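PDB 5ZHH: inositol-1-monophosphatase, which probably hydrolyses inositol monophosphates to free inositol and inorganic phosphate, as a member of the metal-dependent inositol monophosphatase family. Local coordinates for residues A[13-18]-A[116-121]; A[20-25]-A[102-107]. All blocks are in the same frame, centred on the assembly; numbering follows the deposited sequence.

Interaction 1 (A[13-18]-A[116-121]); sequences EAALAA and VGVIYD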
loop_
_atom_site.group_PDB
_atom_site.type_symbol
_atom_site.label_atom_id
_atom_site.label_comp_id
_atom_site.label_asym_id
_atom_site.label_seq_id
_atom_site.Cartn_x
_atom_site.Cartn_y
_atom_site.Cartn_z
ATOM N N GLU A 13 -10.885 15.481 -5.682
ATOM C CA GLU A 13 -9.556 15.880 -6.135
ATOM C C GLU A 13 -8.926 16.877 -5.169
ATOM O O GLU A 13 -7.720 16.819 -4.909
ATOM C CB GLU A 13 -9.632 16.453 -7.555
ATOM C CG GLU A 13 -8.335 17.083 -8.086
ATOM C CD GLU A 13 -7.195 16.084 -8.306
ATOM O OE1 GLU A 13 -7.433 14.859 -8.258
ATOM O OE2 GLU A 13 -6.052 16.536 -8.545
ATOM N N ALA A 14 -9.731 17.770 -4.589
ATOM C CA ALA A 14 -9.193 18.689 -3.590
ATOM C C ALA A 14 -8.681 17.929 -2.371
ATOM O O ALA A 14 -7.612 18.243 -1.836
ATOM C CB ALA A 14 -10.253 19.713 -3.190
ATOM N N ALA A 15 -9.417 16.904 -1.938
ATOM C CA ALA A 15 -9.002 16.124 -0.777
ATOM C C ALA A 15 -7.729 15.335 -1.058
ATOM O O ALA A 15 -6.840 15.253 -0.200
ATOM C CB ALA A 15 -10.127 15.177 -0.363
ATOM N N LEU A 16 -7.633 14.732 -2.247
ATOM C CA LEU A 16 -6.446 13.958 -2.589
ATOM C C LEU A 16 -5.228 14.854 -2.755
ATOM O O LEU A 16 -4.126 14.500 -2.318
ATOM C CB LEU A 16 -6.694 13.148 -3.859
ATOM C CG LEU A 16 -7.751 12.055 -3.700
ATOM C CD1 LEU A 16 -8.001 11.357 -5.032
ATOM C CD2 LEU A 16 -7.331 11.052 -2.623
ATOM N N ALA A 17 -5.406 16.017 -3.387
ATOM C CA ALA A 17 -4.285 16.931 -3.561
ATOM C C ALA A 17 -3.785 17.430 -2.215
ATOM O O ALA A 17 -2.571 17.472 -1.967
ATOM C CB ALA A 17 -4.696 18.101 -4.454
ATOM N N ALA A 18 -4.711 17.805 -1.332
ATOM C CA ALA A 18 -4.334 18.271 -0.004
ATOM C C ALA A 18 -3.733 17.148 0.829
ATOM O O ALA A 18 -2.776 17.371 1.578
ATOM C CB ALA A 18 -5.545 18.871 0.704
ATOM N N VAL A 116 -22.685 17.088 0.291
ATOM C CA VAL A 116 -21.524 16.452 -0.325
ATOM C C VAL A 116 -20.430 16.350 0.721
ATOM O O VAL A 116 -20.160 17.315 1.444
ATOM C CB VAL A 116 -21.006 17.233 -1.551
ATOM C CG1 VAL A 116 -19.792 16.533 -2.147
ATOM C CG2 VAL A 116 -22.101 17.397 -2.592
ATOM N N GLY A 117 -19.780 15.192 0.786
ATOM C CA GLY A 117 -18.722 15.019 1.759
ATOM C C GLY A 117 -17.583 14.144 1.285
ATOM O O GLY A 117 -17.804 13.069 0.718
ATOM N N VAL A 118 -16.357 14.608 1.498
ATOM C CA VAL A 118 -15.162 13.812 1.255
ATOM C C VAL A 118 -14.267 13.906 2.480
ATOM O O VAL A 118 -13.990 15.007 2.970
ATOM C CB VAL A 118 -14.394 14.263 -0.005
ATOM C CG1 VAL A 118 -13.159 13.410 -0.169
ATOM C CG2 VAL A 118 -15.280 14.142 -1.247
ATOM N N ILE A 119 -13.824 12.753 2.974
ATOM C CA ILE A 119 -12.902 12.664 4.101
ATOM C C ILE A 119 -11.763 11.753 3.680
ATOM O O ILE A 119 -11.997 10.601 3.296
ATOM C CB ILE A 119 -13.598 12.128 5.363
ATOM C CG1 ILE A 119 -14.703 13.095 5.783
ATOM C CG2 ILE A 119 -12.599 11.920 6.500
ATOM C CD1 ILE A 119 -15.683 12.507 6.806
ATOM N N TYR A 120 -10.538 12.266 3.730
ATOM C CA TYR A 120 -9.379 11.531 3.244
ATOM C C TYR A 120 -8.329 11.438 4.338
ATOM O O TYR A 120 -7.806 12.462 4.790
ATOM C CB TYR A 120 -8.787 12.186 1.992
ATOM C CG TYR A 120 -7.591 11.448 1.445
ATOM C CD1 TYR A 120 -7.657 10.086 1.180
ATOM C CD2 TYR A 120 -6.390 12.108 1.201
ATOM C CE1 TYR A 120 -6.563 9.397 0.679
ATOM C CE2 TYR A 120 -5.285 11.424 0.702
ATOM C CZ TYR A 120 -5.383 10.071 0.449
ATOM O OH TYR A 120 -4.303 9.382 -0.039
ATOM N N ASP A 121 -8.041 10.213 4.761
ATOM C CA ASP A 121 -6.954 9.839 5.659
ATOM C C ASP A 121 -5.740 9.536 4.793
ATOM O O ASP A 121 -5.674 8.454 4.204
ATOM C CB ASP A 121 -7.363 8.616 6.491
ATOM C CG ASP A 121 -6.236 8.065 7.373
ATOM O OD1 ASP A 121 -5.071 8.513 7.286
ATOM O OD2 ASP A 121 -6.533 7.137 8.153
#
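Leu16 sets one methyl squarely on the phenol ring of Tyr120. Its CD2 lies 3.7 Å from the centroid of that ring and only 8° off the normal, a well-centred CH-pi contact. The methyl is nearly equidistant from all six ring carbons, with CZ of Tyr120 3.8 Å from Leu16 CD2, so it favours no single edge. The two side chains cross at about a right angle. Tyr120 reaches the helix because its CG is anti to the backbone N (chi1 -179°), which sends the ring out from the strand, one face turned to the leucine methyl.

Ala15 packs against two of the strand's helix-facing residues, Val118 and Tyr120. Its CB meets Val118 CG1 at 3.5 Å, and the same methyl also rests against Tyr120 CB at 4.0 Å. A side chain this short lets the helix settle close to the strand, and the CA atoms of Ala15 and Tyr120 come within 6.1 Å of each other. The carbonyl of Ala15 also approaches the ring obliquely, its O lying 3.5 Å from Tyr120 CD2. No hydrogen bond joins the segments.

The polar end of Tyr120 is satisfied elsewhere, by a hydrogen bond between its hydroxyl and Asp125 OD1, so the hydroxyl is tied while a methyl packs on one face of the ring. With an alanine here, Leu16 CD2 would probably lose its aromatic platform and Asp125 the hydroxyl it pairs with. Leu127 on the next strand also packs on Leu16, Val118 and Tyr120.

The segment axes approach to 8.3 Å and run in nearly the same direction. This is the close alpha/beta layer packing of the inositol monophosphatase fold, in which the N-terminal helix and helix 44-61 lie side by side against the large, mainly antiparallel sheet.

Interaction 2 (A[20-25]-A[102-107]); sequences AVLQGY and FCVSIG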
loop_
_atom_site.group_PDB
_atom_site.type_symbol
_atom_site.label_atom_id
_atom_site.label_comp_id
_atom_site.label_asym_id
_atom_site.label_seq_id
_atom_site.Cartn_x
_atom_site.Cartn_y
_atom_site.Cartn_z
ATOM N N ALA A 20 -1.929 14.699 -0.201
ATOM C CA ALA A 20 -0.550 14.502 -0.631
ATOM C C ALA A 20 0.376 15.536 -0.001
ATOM O O ALA A 20 1.521 15.226 0.349
ATOM C CB ALA A 20 -0.472 14.553 -2.158
ATOM N N VAL A 21 -0.097 16.774 0.145
ATOM C CA VAL A 21 0.692 17.794 0.831
ATOM C C VAL A 21 0.928 17.404 2.287
ATOM O O VAL A 21 2.049 17.517 2.799
ATOM C CB VAL A 21 0.008 19.166 0.706
ATOM C CG1 VAL A 21 0.637 20.158 1.660
ATOM C CG2 VAL A 21 0.121 19.669 -0.738
ATOM N N LEU A 22 -0.120 16.941 2.979
ATOM C CA LEU A 22 0.045 16.525 4.369
ATOM C C LEU A 22 1.022 15.360 4.487
ATOM O O LEU A 22 1.820 15.305 5.431
ATOM C CB LEU A 22 -1.309 16.147 4.981
ATOM C CG LEU A 22 -2.350 17.250 5.186
ATOM C CD1 LEU A 22 -3.593 16.690 5.861
ATOM C CD2 LEU A 22 -1.770 18.383 6.013
ATOM N N GLN A 23 0.964 14.409 3.548
ATOM C CA GLN A 23 1.913 13.296 3.572
ATOM C C GLN A 23 3.342 13.762 3.325
ATOM O O GLN A 23 4.289 13.137 3.812
ATOM C CB GLN A 23 1.510 12.198 2.588
ATOM C CG GLN A 23 0.426 11.313 3.171
ATOM C CD GLN A 23 0.849 10.686 4.507
ATOM O OE1 GLN A 23 0.269 10.984 5.555
ATOM N NE2 GLN A 23 1.862 9.825 4.472
ATOM N N GLY A 24 3.530 14.780 2.483
ATOM C CA GLY A 24 4.867 15.316 2.290
ATOM C C GLY A 24 5.461 15.893 3.562
ATOM O O GLY A 24 6.634 15.670 3.869
ATOM N N TYR A 25 4.661 16.657 4.309
ATOM C CA TYR A 25 5.125 17.282 5.547
ATOM C C TYR A 25 5.335 16.297 6.694
ATOM O O TYR A 25 6.143 16.565 7.591
ATOM C CB TYR A 25 4.124 18.341 6.001
ATOM C CG TYR A 25 4.290 19.698 5.361
ATOM C CD1 TYR A 25 5.135 20.643 5.926
ATOM C CD2 TYR A 25 3.587 20.047 4.214
ATOM C CE1 TYR A 25 5.295 21.887 5.359
ATOM C CE2 TYR A 25 3.742 21.294 3.638
ATOM C CZ TYR A 25 4.597 22.208 4.215
ATOM O OH TYR A 25 4.750 23.448 3.643
ATOM N N PHE A 102 -5.715 11.331 11.384
ATOM C CA PHE A 102 -5.936 12.694 10.926
ATOM C C PHE A 102 -6.347 12.631 9.461
ATOM O O PHE A 102 -6.120 11.629 8.778
ATOM C CB PHE A 102 -4.687 13.567 11.125
ATOM C CG PHE A 102 -3.453 12.993 10.501
ATOM C CD1 PHE A 102 -3.174 13.205 9.161
ATOM C CD2 PHE A 102 -2.581 12.220 11.248
ATOM C CE1 PHE A 102 -2.035 12.666 8.581
ATOM C CE2 PHE A 102 -1.449 11.678 10.673
ATOM C CZ PHE A 102 -1.177 11.899 9.341
ATOM N N CYS A 103 -6.958 13.711 8.982
ATOM C CA CYS A 103 -7.554 13.678 7.656
ATOM C C CYS A 103 -7.825 15.094 7.178
ATOM O O CYS A 103 -7.741 16.059 7.939
ATOM C CB CYS A 103 -8.855 12.872 7.663
ATOM S SG CYS A 103 -10.113 13.634 8.714
ATOM N N VAL A 104 -8.154 15.191 5.892
ATOM C CA VAL A 104 -8.743 16.380 5.291
ATOM C C VAL A 104 -10.238 16.126 5.201
ATOM O O VAL A 104 -10.660 15.033 4.799
ATOM C CB VAL A 104 -8.142 16.654 3.899
ATOM C CG1 VAL A 104 -8.682 17.959 3.312
ATOM C CG2 VAL A 104 -6.624 16.684 3.974
ATOM N N SER A 105 -11.045 17.110 5.602
ATOM C CA SER A 105 -12.501 16.997 5.547
ATOM C C SER A 105 -13.035 18.133 4.688
ATOM O O SER A 105 -12.760 19.303 4.969
ATOM C CB SER A 105 -13.116 17.044 6.952
ATOM O OG SER A 105 -14.529 16.908 6.909
ATOM N N ILE A 106 -13.797 17.789 3.647
ATOM C CA ILE A 106 -14.349 18.762 2.705
ATOM C C ILE A 106 -15.838 18.480 2.561
ATOM O O ILE A 106 -16.227 17.481 1.945
ATOM C CB ILE A 106 -13.653 18.694 1.340
ATOM C CG1 ILE A 106 -12.156 18.977 1.498
ATOM C CG2 ILE A 106 -14.294 19.671 0.369
ATOM C CD1 ILE A 106 -11.374 18.863 0.207
ATOM N N GLY A 107 -16.672 19.355 3.111
ATOM C CA GLY A 107 -18.109 19.186 3.051
ATOM C C GLY A 107 -18.764 20.382 2.393
ATOM O O GLY A 107 -18.266 21.507 2.475
#
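Leu22 reaches across to Val104 through a single methyl. From CB, which already heads for the strand, the chain passes to a CG set anti to the carbonyl carbon, and then to CD1, which continues the line in extended form (chi2 -177°). At its end CD1 meets Val104 CG2 at 3.6 Å. The other branch, CD2, turns away and stays 5.5 Å from that same Val104 CG2; neither CB nor CG touches the strand. Leu89 and Ser50 also pack on this leucine, from strand 82-90 and helix 44-61.

One helix position on, Gln23 bends at chi2 and brings its OE1 to the edge of the Phe102 ring, 4.2 Å from CZ. The amide and ring planes are nearly parallel, 10° apart, with OE1 near the ring plane. Phe102 in turn packs edge-to-face with Tyr95, whose hydroxyl is hydrogen-bonded to the backbone O of Leu22.

No hydrogen bond crosses between the two segments. Cohesion is therefore mainly dispersive at the methyl pair, while beside it an amide oxygen facing the slightly positive ring hydrogens may add a weak electrostatic attraction at most.

Interactions 1 and 2 are successive footprints of helix 3-25 on two neighbouring antiparallel strands, 113-121 and 103-110, with centres about 8 Å apart. The strands are stitched together directly: Val118 O lies 2.9 Å from Ile106 N, and Tyr120 O 3.0 Å from Val104 N, both probable hydrogen bonds. Ile106 also reaches back to the helix, its CD1 3.5 Å from Ala15 N. On its other side strand 103-110 pairs with strand 82-90, where Cys103 and Ser105 bond to the backbone of Asp90 and Asp87. These aspartates belong to the family's Asp-Pro-x-Asp-Gly-Thr signature, which binds catalytic metal in relatives, so the helix probably backs the sheet bearing the active site.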